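Local coordinates for core protein VP4 (Bluetongue virus, PDB 2JHP) that caps viral RNA as a multifunctional enzyme of the inner capsid, holding bound S-adenosyl-L-homocysteine and guanine in separate pockets, at residues 315-321 / 355-361; 303-309 / 334-340; 14-18 / 97-102; 256-260 / 345-350. All blocks are in the same frame, centred on the assembly; numbering follows the deposited sequence.

Contact 1 of 4, residues 315-321 / 355-361; sequences EYHCIST and DASVTKV
S357 O is gripped from both faces of its carbonyl plane. S320 N comes across from the partner strand, 2.8 Å from S357 O and nearly straight at 171°, while T359 OG1, from the same strand as S357, reaches over the other face at 3.2 Å from S357 O. The two strands make an antiparallel two-stranded sheet beside the large mixed sheet of a Rossmann-like methyltransferase domain. Its hydrogen-bonded pairs are S320-S357, C318-T359 and Y316-V361; in the middle one T359 N lies 2.7 Å from C318 O, and in the last the bond from Y316 N is weak. Where the pairing runs out, a water gives protons to S320 O and D355 O and accepts from S357 OG, which is turned between its own N and carbonyl carbon (chi1 53°).

Y316, C318, T359 and V361 share one face of the sheet. There CG1 of V361 sits over the Y316 ring, 3.7 Å from its centroid and displaced toward the rim, a CH-pi contact; Y316 and C318 also touch H307. On the other face I319 packs against E291 and Y294 of helix 280-295. H317 lies beside K360 on this face, its ND1 making a weak bond to T359 O. At the exposed end the E315 carboxylate meets the bent lysine chain at a slant, OE1 3.3 Å from K360 CD, and forms a long salt bridge, E315 OE1 to K360 NZ 3.7 Å.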
# COMPACT_ATOMS: atom_id res chain seq x y z
N GLU A 315 -43.63 2.57 -4.80
CA GLU A 315 -42.84 1.37 -4.96
C GLU A 315 -42.89 0.94 -6.42
O GLU A 315 -43.79 1.35 -7.16
CB GLU A 315 -43.32 0.25 -4.04
CG GLU A 315 -44.66 -0.36 -4.44
CD GLU A 315 -44.84 -1.79 -3.95
OE1 GLU A 315 -43.91 -2.33 -3.30
OE2 GLU A 315 -45.92 -2.36 -4.21
N TYR A 316 -41.92 0.12 -6.83
CA TYR A 316 -41.76 -0.29 -8.22
C TYR A 316 -40.68 -1.36 -8.34
O TYR A 316 -40.05 -1.73 -7.35
CB TYR A 316 -41.41 0.92 -9.11
CG TYR A 316 -40.10 1.61 -8.79
CD1 TYR A 316 -40.01 2.57 -7.77
CD2 TYR A 316 -38.94 1.31 -9.51
CE1 TYR A 316 -38.79 3.21 -7.48
CE2 TYR A 316 -37.74 1.95 -9.23
CZ TYR A 316 -37.67 2.90 -8.22
OH TYR A 316 -36.47 3.52 -7.95
N HIS A 317 -40.47 -1.84 -9.56
CA HIS A 317 -39.52 -2.93 -9.78
C HIS A 317 -38.49 -2.62 -10.86
O HIS A 317 -38.70 -1.78 -11.74
CB HIS A 317 -40.25 -4.23 -10.09
CG HIS A 317 -41.10 -4.72 -8.97
ND1 HIS A 317 -40.59 -5.45 -7.91
CD2 HIS A 317 -42.43 -4.60 -8.73
CE1 HIS A 317 -41.57 -5.75 -7.08
NE2 HIS A 317 -42.70 -5.25 -7.55
N CYS A 318 -37.36 -3.33 -10.78
CA CYS A 318 -36.28 -3.21 -11.75
C CYS A 318 -35.36 -4.44 -11.70
O CYS A 318 -35.49 -5.28 -10.81
CB CYS A 318 -35.48 -1.94 -11.47
SG CYS A 318 -34.47 -2.03 -10.00
N ILE A 319 -34.44 -4.52 -12.65
CA ILE A 319 -33.48 -5.61 -12.72
C ILE A 319 -32.13 -5.09 -12.25
O ILE A 319 -31.53 -4.23 -12.89
CB ILE A 319 -33.39 -6.19 -14.13
CG1 ILE A 319 -34.76 -6.72 -14.58
CG2 ILE A 319 -32.36 -7.30 -14.18
CD1 ILE A 319 -34.93 -6.76 -16.08
N SER A 320 -31.65 -5.62 -11.13
CA SER A 320 -30.49 -5.03 -10.47
C SER A 320 -29.63 -6.01 -9.67
O SER A 320 -30.08 -7.10 -9.30
CB SER A 320 -30.95 -3.89 -9.55
OG SER A 320 -29.84 -3.28 -8.90
N THR A 321 -28.40 -5.59 -9.41
CA THR A 321 -27.56 -6.19 -8.37
C THR A 321 -27.47 -5.18 -7.22
O THR A 321 -27.81 -5.50 -6.08
CB THR A 321 -26.16 -6.58 -8.92
OG1 THR A 321 -26.27 -7.67 -9.85
CG2 THR A 321 -25.22 -6.98 -7.78
N ASP A 355 -26.02 -12.26 -8.66
CA ASP A 355 -26.52 -12.15 -10.04
C ASP A 355 -27.63 -11.11 -10.11
O ASP A 355 -28.44 -11.01 -9.19
CB ASP A 355 -27.07 -13.51 -10.49
CG ASP A 355 -26.47 -14.00 -11.79
OD1 ASP A 355 -26.52 -13.26 -12.81
OD2 ASP A 355 -25.94 -15.13 -11.80
N ALA A 356 -27.67 -10.34 -11.20
CA ALA A 356 -28.70 -9.31 -11.31
C ALA A 356 -30.05 -9.97 -11.42
O ALA A 356 -30.24 -10.88 -12.23
CB ALA A 356 -28.44 -8.39 -12.48
N SER A 357 -30.97 -9.53 -10.56
CA SER A 357 -32.32 -10.08 -10.52
C SER A 357 -33.39 -9.00 -10.35
O SER A 357 -33.09 -7.82 -10.21
CB SER A 357 -32.43 -11.10 -9.38
OG SER A 357 -32.00 -10.52 -8.16
N VAL A 358 -34.65 -9.42 -10.38
CA VAL A 358 -35.76 -8.50 -10.21
C VAL A 358 -35.85 -8.06 -8.76
O VAL A 358 -35.85 -8.89 -7.85
CB VAL A 358 -37.09 -9.10 -10.74
CG1 VAL A 358 -37.36 -10.49 -10.15
CG2 VAL A 358 -38.26 -8.15 -10.49
N THR A 359 -35.88 -6.75 -8.54
CA THR A 359 -35.79 -6.17 -7.21
C THR A 359 -36.94 -5.19 -6.97
O THR A 359 -37.29 -4.39 -7.84
CB THR A 359 -34.44 -5.42 -7.02
OG1 THR A 359 -33.35 -6.25 -7.45
CG2 THR A 359 -34.23 -5.04 -5.57
N LYS A 360 -37.54 -5.28 -5.78
CA LYS A 360 -38.52 -4.31 -5.33
C LYS A 360 -37.77 -3.16 -4.69
O LYS A 360 -36.80 -3.38 -3.97
CB LYS A 360 -39.50 -4.93 -4.32
CG LYS A 360 -40.72 -4.06 -4.02
CD LYS A 360 -41.61 -4.67 -2.94
CE LYS A 360 -41.21 -4.20 -1.54
NZ LYS A 360 -42.36 -4.31 -0.57
N VAL A 361 -38.22 -1.94 -4.96
CA VAL A 361 -37.59 -0.75 -4.38
C VAL A 361 -38.62 0.26 -3.85
O VAL A 361 -39.54 0.66 -4.56
CB VAL A 361 -36.55 -0.10 -5.36
CG1 VAL A 361 -36.92 -0.35 -6.82
CG2 VAL A 361 -36.35 1.38 -5.09
O HOH W 1 -29.68 -9.31 -7.61

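Contact 2 of 4, residues 303-309 / 334-340; sequences ALIKHRI and YELRNFM
Strands 303-308 and 335-340 run antiparallel, their axes 4.5 Å apart at closest and their directions 152° apart, with hydrogen-bonded pairs A303-M340, I305-N338 and H307-L336. They are neighbours in a seven-stranded mixed sheet of order 3-2-1-4-5-7-6, the Rossmann-like fold of class I methyltransferases. The pairing is tight at I305 N, 2.7 Å from N338 O, but the bond from H307 N to L336 O is weak.

On the face bearing K306, E335 and R337, a salt-bridge network is buried. E335 reaches across with an extended chain, and K306 NZ meets its carboxylate from above the plane, 2.6 Å from E335 OE1. R337 turns at chi2 (-64°), which lays its guanidinium beside the K306 backbone with NH1 3.1 Å from K306 CA; its NH2 faces E335 OE2 by charge alone, no N-H pointing at the oxygen. Q326 and D265 hold the R337 end from outside, and D286 and E285 that of R308. The side chain of K306 is about 6 Å from bound S-adenosyl-L-homocysteine, and with weak, long ion pairs from K306 to D265 and from E335 to K178, the set is consistent with the K-D-K-E tetrad of RNA 2'-O-methyltransferases.

The other face mixes apolar A303, I305, L336 and M340 with H307 and N338: A303 CB meets M340 CB, and the I305 chain passes M340 at a slant, CG1 3.6 Å from M340 SD. Beyond the last pair, I309 N binds Y334 O, and I309 CD1 lies near the plane of the Y334 ring at its edge, 4.1 Å from Y334 CD2.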
# COMPACT_ATOMS: atom_id res chain seq x y z
N ALA A 303 -22.88 -4.43 -15.90
CA ALA A 303 -23.58 -3.32 -16.51
C ALA A 303 -23.79 -2.22 -15.50
O ALA A 303 -23.99 -2.48 -14.30
CB ALA A 303 -24.91 -3.78 -17.08
N LEU A 304 -23.71 -0.98 -15.97
CA LEU A 304 -24.11 0.17 -15.16
C LEU A 304 -25.21 0.96 -15.86
O LEU A 304 -24.98 1.57 -16.91
CB LEU A 304 -22.91 1.06 -14.84
CG LEU A 304 -23.02 1.97 -13.62
CD1 LEU A 304 -23.12 1.19 -12.30
CD2 LEU A 304 -21.82 2.89 -13.58
N ILE A 305 -26.41 0.94 -15.29
CA ILE A 305 -27.58 1.58 -15.90
C ILE A 305 -28.02 2.87 -15.18
O ILE A 305 -28.02 2.95 -13.95
CB ILE A 305 -28.79 0.60 -16.00
CG1 ILE A 305 -28.35 -0.83 -16.39
CG2 ILE A 305 -29.88 1.15 -16.94
CD1 ILE A 305 -27.81 -1.02 -17.81
N LYS A 306 -28.39 3.87 -15.97
CA LYS A 306 -29.01 5.09 -15.47
C LYS A 306 -30.26 4.75 -14.66
O LYS A 306 -31.06 3.90 -15.08
CB LYS A 306 -29.38 6.00 -16.64
CG LYS A 306 -29.55 7.46 -16.30
CD LYS A 306 -30.31 8.18 -17.41
CE LYS A 306 -29.78 9.59 -17.65
NZ LYS A 306 -29.50 10.29 -16.37
N HIS A 307 -30.44 5.39 -13.51
CA HIS A 307 -31.55 5.05 -12.64
C HIS A 307 -32.22 6.26 -12.01
O HIS A 307 -31.91 6.62 -10.88
CB HIS A 307 -31.08 4.09 -11.54
CG HIS A 307 -32.19 3.37 -10.85
ND1 HIS A 307 -32.79 3.85 -9.71
CD2 HIS A 307 -32.82 2.21 -11.15
CE1 HIS A 307 -33.73 3.01 -9.32
NE2 HIS A 307 -33.78 2.01 -10.18
N ARG A 308 -33.14 6.89 -12.73
CA ARG A 308 -33.92 7.99 -12.15
C ARG A 308 -35.10 7.43 -11.34
O ARG A 308 -35.83 6.57 -11.82
CB ARG A 308 -34.38 9.04 -13.19
CG ARG A 308 -34.74 8.52 -14.58
CD ARG A 308 -33.54 8.50 -15.56
NE ARG A 308 -33.64 9.54 -16.58
CZ ARG A 308 -34.03 9.32 -17.84
NH1 ARG A 308 -34.37 8.10 -18.24
NH2 ARG A 308 -34.09 10.34 -18.68
N ILE A 309 -35.23 7.91 -10.11
CA ILE A 309 -36.35 7.55 -9.24
C ILE A 309 -37.62 8.32 -9.64
O ILE A 309 -37.60 9.55 -9.70
CB ILE A 309 -36.06 7.87 -7.76
CG1 ILE A 309 -34.59 7.61 -7.45
CG2 ILE A 309 -36.99 7.06 -6.84
CD1 ILE A 309 -34.01 8.48 -6.35
N TYR A 334 -32.17 13.41 -8.03
CA TYR A 334 -32.77 12.13 -7.61
C TYR A 334 -32.58 11.03 -8.63
O TYR A 334 -33.53 10.52 -9.22
CB TYR A 334 -34.23 12.30 -7.22
CG TYR A 334 -34.37 12.94 -5.88
CD1 TYR A 334 -34.66 14.29 -5.76
CD2 TYR A 334 -34.19 12.19 -4.71
CE1 TYR A 334 -34.78 14.89 -4.53
CE2 TYR A 334 -34.30 12.78 -3.47
CZ TYR A 334 -34.61 14.13 -3.38
OH TYR A 334 -34.74 14.72 -2.16
N GLU A 335 -31.32 10.68 -8.80
CA GLU A 335 -30.88 9.69 -9.77
C GLU A 335 -29.76 8.88 -9.13
O GLU A 335 -28.85 9.43 -8.49
CB GLU A 335 -30.38 10.41 -11.01
CG GLU A 335 -29.97 9.53 -12.15
CD GLU A 335 -29.54 10.34 -13.35
OE1 GLU A 335 -30.43 10.94 -13.99
OE2 GLU A 335 -28.32 10.40 -13.65
N LEU A 336 -29.84 7.57 -9.30
CA LEU A 336 -28.81 6.66 -8.80
C LEU A 336 -28.21 5.95 -9.99
O LEU A 336 -28.53 6.26 -11.14
CB LEU A 336 -29.41 5.64 -7.83
CG LEU A 336 -30.22 6.19 -6.66
CD1 LEU A 336 -30.97 5.06 -6.02
CD2 LEU A 336 -29.36 6.91 -5.62
N ARG A 337 -27.32 5.00 -9.71
CA ARG A 337 -26.79 4.11 -10.74
C ARG A 337 -27.11 2.67 -10.40
O ARG A 337 -27.07 2.27 -9.23
CB ARG A 337 -25.28 4.31 -10.92
CG ARG A 337 -24.89 5.63 -11.56
CD ARG A 337 -25.40 5.72 -12.98
NE ARG A 337 -25.40 7.10 -13.46
CZ ARG A 337 -25.83 7.48 -14.66
NH1 ARG A 337 -26.28 6.60 -15.54
NH2 ARG A 337 -25.79 8.77 -14.99
N ASN A 338 -27.46 1.92 -11.42
CA ASN A 338 -27.84 0.53 -11.26
C ASN A 338 -26.70 -0.33 -11.71
O ASN A 338 -26.42 -0.42 -12.90
CB ASN A 338 -29.09 0.22 -12.08
CG ASN A 338 -29.64 -1.17 -11.83
OD1 ASN A 338 -30.64 -1.55 -12.42
ND2 ASN A 338 -28.98 -1.94 -10.97
N PHE A 339 -26.02 -0.94 -10.74
CA PHE A 339 -24.97 -1.90 -11.06
C PHE A 339 -25.57 -3.30 -11.20
O PHE A 339 -26.34 -3.75 -10.35
CB PHE A 339 -23.84 -1.88 -10.03
CG PHE A 339 -22.83 -2.97 -10.23
CD1 PHE A 339 -21.95 -2.94 -11.30
CD2 PHE A 339 -22.79 -4.06 -9.36
CE1 PHE A 339 -21.03 -3.96 -11.50
CE2 PHE A 339 -21.87 -5.08 -9.55
CZ PHE A 339 -20.99 -5.03 -10.62
N MET A 340 -25.19 -3.97 -12.28
CA MET A 340 -25.69 -5.30 -12.58
C MET A 340 -24.49 -6.22 -12.75
O MET A 340 -23.67 -6.02 -13.66
CB MET A 340 -26.52 -5.29 -13.87
CG MET A 340 -27.77 -4.38 -13.87
SD MET A 340 -28.64 -4.28 -15.47
CE MET A 340 -29.14 -5.98 -15.68

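Contact 3 of 4, residues 14-18 / 97-102; sequences LSHIV and HDMKAF
Apolar packing joins I17, L14 and V18 of the short, weakly bonded helix 15-18 and its approach to M99 and F102 at the start of helix 99-112, beside the five-stranded parallel sheet of the N-terminal region. The F102 ring touches L14, on that approach, and V18 within the short helix: L14 CG comes obliquely to 3.8 Å from F102 CE1, and V18 CG2 to 4.2 Å from F102 CE2. Its own CG lies opposite the backbone N (chi1 -178°), which carries the ring across to them. M99 bends at chi2 (60°) and brings its sulfur against I17, M99 SD being 3.3 Å from I17 O and 4.0 Å from I17 CG2. Y49 of strand 48-51 touches V18, M99 and F102, and V10 of strand 7-10 touches V18 and F102, tying the cluster to the sheet.

The aromatic interaction is a pair of exposed histidines. H16 and H97 meet rim to rim with planes at 63°, neither ring over the face of the other, and H16 NE2 is 3.1 Å from H97 NE2.

Polar support is local: D98 is the N-cap of helix 99-112, its OD1 accepting weak bonds from K100 N and A101 N, which helps fix the helix start that presents M99 and F102.

The two segments are thus held together mainly by burial of hydrocarbon and sulfur, while the close histidine nitrogens make simultaneous protonation of both rings probably unfavourable.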
# COMPACT_ATOMS: atom_id res chain seq x y z
N LEU A 14 21.04 26.16 6.64
CA LEU A 14 19.85 25.88 7.43
C LEU A 14 20.26 25.57 8.87
O LEU A 14 19.47 25.73 9.80
CB LEU A 14 19.16 24.65 6.82
CG LEU A 14 17.67 24.59 6.49
CD1 LEU A 14 17.18 25.82 5.76
CD2 LEU A 14 17.38 23.36 5.66
N SER A 15 21.51 25.14 9.02
CA SER A 15 22.08 24.68 10.29
C SER A 15 21.86 25.59 11.50
O SER A 15 21.75 25.11 12.63
CB SER A 15 23.58 24.44 10.11
OG SER A 15 24.24 24.37 11.36
N HIS A 16 21.81 26.90 11.27
CA HIS A 16 21.69 27.87 12.36
C HIS A 16 20.32 27.86 13.05
O HIS A 16 20.23 28.16 14.24
CB HIS A 16 22.03 29.27 11.86
CG HIS A 16 21.06 29.81 10.85
ND1 HIS A 16 20.97 29.30 9.57
CD2 HIS A 16 20.14 30.80 10.93
CE1 HIS A 16 20.03 29.95 8.91
NE2 HIS A 16 19.52 30.87 9.71
N ILE A 17 19.27 27.51 12.31
CA ILE A 17 17.89 27.50 12.83
C ILE A 17 17.70 26.37 13.84
O ILE A 17 16.99 26.51 14.85
CB ILE A 17 16.84 27.31 11.71
CG1 ILE A 17 17.21 28.11 10.46
CG2 ILE A 17 15.43 27.69 12.20
CD1 ILE A 17 16.72 27.49 9.17
N VAL A 18 18.35 25.26 13.54
CA VAL A 18 18.30 24.04 14.32
C VAL A 18 18.79 24.22 15.75
O VAL A 18 18.13 23.76 16.69
CB VAL A 18 19.14 22.97 13.60
CG1 VAL A 18 19.71 21.94 14.58
CG2 VAL A 18 18.32 22.32 12.49
N HIS A 97 13.11 32.29 9.59
CA HIS A 97 13.78 31.70 10.76
C HIS A 97 12.81 31.17 11.83
O HIS A 97 13.18 31.06 13.00
CB HIS A 97 14.75 32.69 11.41
CG HIS A 97 15.89 33.10 10.53
ND1 HIS A 97 15.73 33.96 9.46
CD2 HIS A 97 17.20 32.76 10.56
CE1 HIS A 97 16.90 34.13 8.87
NE2 HIS A 97 17.81 33.42 9.52
N ASP A 98 11.59 30.85 11.42
CA ASP A 98 10.60 30.25 12.31
C ASP A 98 10.93 28.78 12.56
O ASP A 98 10.87 27.95 11.64
CB ASP A 98 9.19 30.40 11.72
CG ASP A 98 8.08 30.16 12.74
OD1 ASP A 98 8.27 29.33 13.66
OD2 ASP A 98 7.01 30.80 12.61
N MET A 99 11.29 28.46 13.80
CA MET A 99 11.60 27.07 14.18
C MET A 99 10.37 26.17 14.10
O MET A 99 10.48 25.01 13.73
CB MET A 99 12.24 27.01 15.58
CG MET A 99 12.79 25.64 15.96
SD MET A 99 14.08 25.05 14.84
CE MET A 99 14.19 23.33 15.32
N LYS A 100 9.20 26.72 14.44
CA LYS A 100 7.95 25.98 14.34
C LYS A 100 7.55 25.65 12.90
O LYS A 100 7.32 24.49 12.57
CB LYS A 100 6.82 26.70 15.09
CG LYS A 100 6.76 26.34 16.58
CD LYS A 100 5.69 27.13 17.32
CE LYS A 100 5.69 26.79 18.80
NZ LYS A 100 4.68 27.59 19.55
N ALA A 101 7.50 26.66 12.03
CA ALA A 101 7.15 26.45 10.62
C ALA A 101 8.11 25.47 9.93
O ALA A 101 7.68 24.64 9.13
CB ALA A 101 7.09 27.76 9.87
N PHE A 102 9.39 25.58 10.26
CA PHE A 102 10.43 24.66 9.81
C PHE A 102 10.09 23.22 10.17
O PHE A 102 10.05 22.35 9.30
CB PHE A 102 11.78 25.06 10.43
CG PHE A 102 12.94 24.21 9.99
CD1 PHE A 102 13.41 24.27 8.67
CD2 PHE A 102 13.59 23.36 10.89
CE1 PHE A 102 14.48 23.48 8.25
CE2 PHE A 102 14.67 22.56 10.48
CZ PHE A 102 15.11 22.63 9.16

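Contact 4 of 4, residues 256-260 / 345-350; sequences KRVER and YSHVDR
The Y345 ring carries the R257 side chain over one face, and its edge meets E259 N and H347 CE1 near the ring plane. R257 CD is 3.7 Å from the ring centroid in a CH-pi contact, and beyond it the guanidinium lies almost parallel to the ring, the planes 11° apart, with Y345 OH against a guanidinium face and offset toward its rim. R257 reaches this place with CG opposite its backbone N (chi1 -161°) and a bend at chi3. The two segments are loops of the Rossmann-like methyltransferase domain; 256-260 leads into strand 260-264, and the loop holding 345-350 connects strands 335-341 and 357-362.

The carboxylate of E259, at the end of a fully extended chain, is shared between two donors of the second loop. H347 N binds from above the carboxylate plane at 2.7 Å from E259 OE1. R350 NH1 forms a salt bridge at 3.1 Å from E259 OE2, the guanidinium turned 69° from the carboxylate. S189 and S301 also bond to E259 OE2, so the buried carboxylate has several polar partners and its charge is probably offset in part by R350. H347 NE2 bonds to E191, while R350 is held further by H391 and has V348 CB over one guanidinium face. Within the loop S346 OG donates to V348 O, 2.6 Å from it. Next to these groups a water joins the backbones, 3.0 Å from R260 N and 2.7 Å from Y345 O.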
# COMPACT_ATOMS: atom_id res chain seq x y z
N LYS A 256 -13.18 -14.17 -30.17
CA LYS A 256 -12.13 -13.81 -29.21
C LYS A 256 -12.72 -13.47 -27.83
O LYS A 256 -13.72 -12.76 -27.72
CB LYS A 256 -11.28 -12.64 -29.74
CG LYS A 256 -10.01 -12.36 -28.93
CD LYS A 256 -9.06 -11.40 -29.65
CE LYS A 256 -8.15 -12.12 -30.64
NZ LYS A 256 -7.20 -13.07 -29.98
N ARG A 257 -12.07 -14.01 -26.80
CA ARG A 257 -12.46 -13.87 -25.41
C ARG A 257 -12.20 -12.45 -24.91
O ARG A 257 -11.11 -11.91 -25.12
CB ARG A 257 -11.63 -14.86 -24.60
CG ARG A 257 -12.14 -15.22 -23.22
CD ARG A 257 -11.09 -16.07 -22.49
NE ARG A 257 -9.92 -15.26 -22.13
CZ ARG A 257 -8.79 -15.74 -21.63
NH1 ARG A 257 -8.65 -17.05 -21.42
NH2 ARG A 257 -7.80 -14.92 -21.33
N VAL A 258 -13.19 -11.84 -24.26
CA VAL A 258 -13.04 -10.50 -23.70
C VAL A 258 -13.97 -10.25 -22.50
O VAL A 258 -15.05 -10.83 -22.41
CB VAL A 258 -13.26 -9.38 -24.76
CG1 VAL A 258 -12.00 -9.16 -25.61
CG2 VAL A 258 -14.49 -9.67 -25.63
N GLU A 259 -13.53 -9.40 -21.59
CA GLU A 259 -14.44 -8.87 -20.58
C GLU A 259 -15.05 -7.61 -21.16
O GLU A 259 -14.32 -6.66 -21.49
CB GLU A 259 -13.74 -8.58 -19.26
CG GLU A 259 -14.71 -8.01 -18.24
CD GLU A 259 -14.10 -7.78 -16.87
OE1 GLU A 259 -13.00 -8.29 -16.58
OE2 GLU A 259 -14.75 -7.07 -16.07
N ARG A 260 -16.37 -7.62 -21.30
CA ARG A 260 -17.12 -6.48 -21.80
C ARG A 260 -17.94 -5.87 -20.68
O ARG A 260 -18.48 -6.58 -19.83
CB ARG A 260 -18.04 -6.89 -22.95
CG ARG A 260 -17.33 -7.46 -24.16
CD ARG A 260 -18.35 -7.90 -25.22
NE ARG A 260 -17.79 -8.82 -26.20
CZ ARG A 260 -17.99 -10.14 -26.19
NH1 ARG A 260 -18.74 -10.70 -25.25
NH2 ARG A 260 -17.43 -10.90 -27.13
N TYR A 345 -17.43 -13.39 -19.53
CA TYR A 345 -16.02 -13.46 -19.14
C TYR A 345 -15.61 -12.22 -18.35
O TYR A 345 -16.02 -11.09 -18.68
CB TYR A 345 -15.12 -13.69 -20.36
CG TYR A 345 -13.68 -13.88 -19.99
CD1 TYR A 345 -12.80 -12.80 -20.03
CD2 TYR A 345 -13.19 -15.12 -19.58
CE1 TYR A 345 -11.45 -12.96 -19.68
CE2 TYR A 345 -11.84 -15.28 -19.23
CZ TYR A 345 -10.98 -14.20 -19.29
OH TYR A 345 -9.66 -14.34 -18.96
N SER A 346 -14.81 -12.44 -17.31
CA SER A 346 -14.36 -11.37 -16.41
C SER A 346 -13.02 -11.71 -15.79
O SER A 346 -12.80 -12.84 -15.35
CB SER A 346 -15.39 -11.13 -15.30
OG SER A 346 -14.87 -10.30 -14.29
N HIS A 347 -12.12 -10.74 -15.76
CA HIS A 347 -10.81 -10.91 -15.12
C HIS A 347 -10.90 -10.83 -13.59
O HIS A 347 -9.95 -11.16 -12.89
CB HIS A 347 -9.81 -9.89 -15.65
CG HIS A 347 -9.68 -9.88 -17.15
ND1 HIS A 347 -9.03 -10.88 -17.85
CD2 HIS A 347 -10.10 -8.98 -18.07
CE1 HIS A 347 -9.07 -10.59 -19.14
NE2 HIS A 347 -9.71 -9.45 -19.30
N VAL A 348 -12.05 -10.40 -13.08
CA VAL A 348 -12.29 -10.35 -11.65
C VAL A 348 -13.46 -11.26 -11.31
O VAL A 348 -14.55 -11.13 -11.89
CB VAL A 348 -12.60 -8.91 -11.15
CG1 VAL A 348 -13.04 -8.91 -9.69
CG2 VAL A 348 -11.38 -8.01 -11.32
N ASP A 349 -13.23 -12.15 -10.35
CA ASP A 349 -14.31 -12.99 -9.83
C ASP A 349 -15.31 -12.18 -8.98
O ASP A 349 -15.08 -11.94 -7.78
CB ASP A 349 -13.74 -14.18 -9.05
CG ASP A 349 -14.81 -15.13 -8.60
OD1 ASP A 349 -16.00 -14.89 -8.92
OD2 ASP A 349 -14.46 -16.13 -7.93
N ARG A 350 -16.40 -11.77 -9.61
CA ARG A 350 -17.45 -11.03 -8.92
C ARG A 350 -18.62 -11.91 -8.51
O ARG A 350 -19.70 -11.40 -8.25
CB ARG A 350 -17.94 -9.87 -9.80
CG ARG A 350 -16.91 -8.77 -10.01
CD ARG A 350 -17.43 -7.66 -10.88
NE ARG A 350 -16.35 -6.72 -11.15
CZ ARG A 350 -15.58 -6.74 -12.24
NH1 ARG A 350 -15.76 -7.66 -13.19
NH2 ARG A 350 -14.62 -5.84 -12.37
O HOH W 2 -17.69 -10.21 -20.58

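How the contacts relate
Contact 3 closes first along the chain and stands apart, its centre 55 to 63 Å from the others, in the N-terminal region. The other three belong to the Rossmann-like methyltransferase domain. The centres of contacts 1 and 2 are about 11 Å apart, and their segments alternate along the chain: strand 315-320 is the next after 302-308, and 357-362 the next after 335-341. They touch directly, probably through a hydrogen bond from T321 N to F339 O (2.9 Å). Contact 4, centred about 22 and 24 Å from contacts 2 and 1, ties the loop entering strand 260-264 to the 335-341/357-362 connection. Contact 2 thus lies within the domain's main sheet, near bound S-adenosyl-L-homocysteine, with contact 1 beside it.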